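Local coordinates for carbohydrate binding protein, putative, cbp2D (Cellvibrio japonicus, PDB 7B21) that probably carries electrons through a covalently bound heme c in its X183 cytochrome domain, one part of a longer, putatively polysaccharide-binding protein, at residues G24-G27 with E28-A31. Sequence-based numbering, arbitrary orientation.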
# COMPACT_ATOMS: atom_id res chain seq x y z
N GLY A 24 -4.66 -8.74 -1.72
CA GLY A 24 -5.71 -9.19 -0.82
C GLY A 24 -6.19 -8.09 0.11
O GLY A 24 -6.00 -6.90 -0.12
N VAL A 25 -6.87 -8.53 1.15
CA VAL A 25 -7.47 -7.58 2.12
C VAL A 25 -6.43 -7.00 3.06
O VAL A 25 -6.65 -5.93 3.62
CB VAL A 25 -8.61 -8.25 2.88
CG1 VAL A 25 -9.64 -8.81 2.00
CG2 VAL A 25 -8.15 -9.28 3.85
N ASP A 26 -5.31 -7.71 3.23
CA ASP A 26 -4.41 -7.49 4.38
C ASP A 26 -2.99 -7.93 4.03
O ASP A 26 -2.21 -8.13 4.94
CB ASP A 26 -4.91 -8.26 5.60
CG ASP A 26 -4.91 -9.76 5.37
OD1 ASP A 26 -4.58 -10.19 4.25
OD2 ASP A 26 -5.25 -10.50 6.33
N GLY A 27 -2.67 -8.06 2.74
CA GLY A 27 -1.34 -8.49 2.34
C GLY A 27 -1.07 -9.95 2.53
O GLY A 27 0.07 -10.37 2.29
N GLU A 28 -2.08 -10.71 2.97
CA GLU A 28 -1.93 -12.15 3.25
C GLU A 28 -3.02 -12.96 2.57
O GLU A 28 -2.73 -14.02 2.02
CB GLU A 28 -1.91 -12.34 4.77
CG GLU A 28 -1.77 -13.75 5.23
CD GLU A 28 -1.93 -13.89 6.75
OE1 GLU A 28 -2.82 -13.25 7.38
OE2 GLU A 28 -1.24 -14.72 7.27
N ARG A 29 -4.28 -12.54 2.72
CA ARG A 29 -5.43 -13.33 2.27
C ARG A 29 -6.31 -12.48 1.35
O ARG A 29 -6.41 -11.28 1.54
CB ARG A 29 -6.25 -13.82 3.46
CG ARG A 29 -7.05 -12.72 4.15
CD ARG A 29 -7.61 -13.14 5.47
NE ARG A 29 -6.58 -13.27 6.44
CZ ARG A 29 -6.71 -13.96 7.56
NH1 ARG A 29 -7.78 -14.72 7.79
NH2 ARG A 29 -5.71 -13.93 8.43
N ASN A 30 -7.01 -13.16 0.47
CA ASN A 30 -8.15 -12.57 -0.27
C ASN A 30 -9.44 -12.72 0.52
O ASN A 30 -9.54 -13.57 1.41
CB ASN A 30 -8.30 -13.29 -1.61
CG ASN A 30 -7.10 -13.09 -2.47
OD1 ASN A 30 -6.69 -11.96 -2.71
ND2 ASN A 30 -6.54 -14.16 -2.95
N ALA A 31 -10.46 -11.96 0.14
CA ALA A 31 -11.80 -12.12 0.71
C ALA A 31 -12.28 -13.54 0.54
O ALA A 31 -13.02 -14.04 1.39
CB ALA A 31 -12.74 -11.14 0.09
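The tight loop that follows the heme-attachment helix 19-23 is closed by Val25 and Arg29, with Asp26 OD1 pointing into it. Val25 N gives a hydrogen bond of 2.8 Å to Arg29 O, tying the two arms of the turn together. Inside it, Asp26 OD1 takes two backbone N-H groups, the one from Glu28 making an Asx turn. Arg29 N reaches it at 2.8 Å, nearly straight at 167° and on the syn lone pair, while Glu28 N, 2.9 Å from the same OD1, comes in from above the carboxylate plane. With chi1 at 63°, CG lies between the backbone N and carbonyl carbon of Asp26, and OD1 reaches forward to the N-H groups of the two residues beyond Gly27.

In this cytochrome c domain the helix carries the CXXCH motif, with Cys19 and Cys22 bonded to the heme and His23 on its iron, and the chain leaves it at Gly24, whose positive phi starts the turn; Gly24 CA then lies 3.2 Å from Arg29 O in a CA-H...O contact. Gly27, also at positive phi, turns the chain again close to His23.

On the outer side, Asp26 OD2 meets Arg29 NE at 3.1 Å, a salt bridge whose hydrogen bond is weak, with the carboxylate and guanidinium planes 71° apart. Arg29, bent at chi3, also sends NH2 to Glu28 OE1 at 3.1 Å, so one guanidinium spans two acids and would be expected to offset their mutual repulsion. Val25 CG2 packs on Arg29 CG at 3.6 Å, and Asn30 ND2 is hydrogen-bonded to Thr34 farther along the loop.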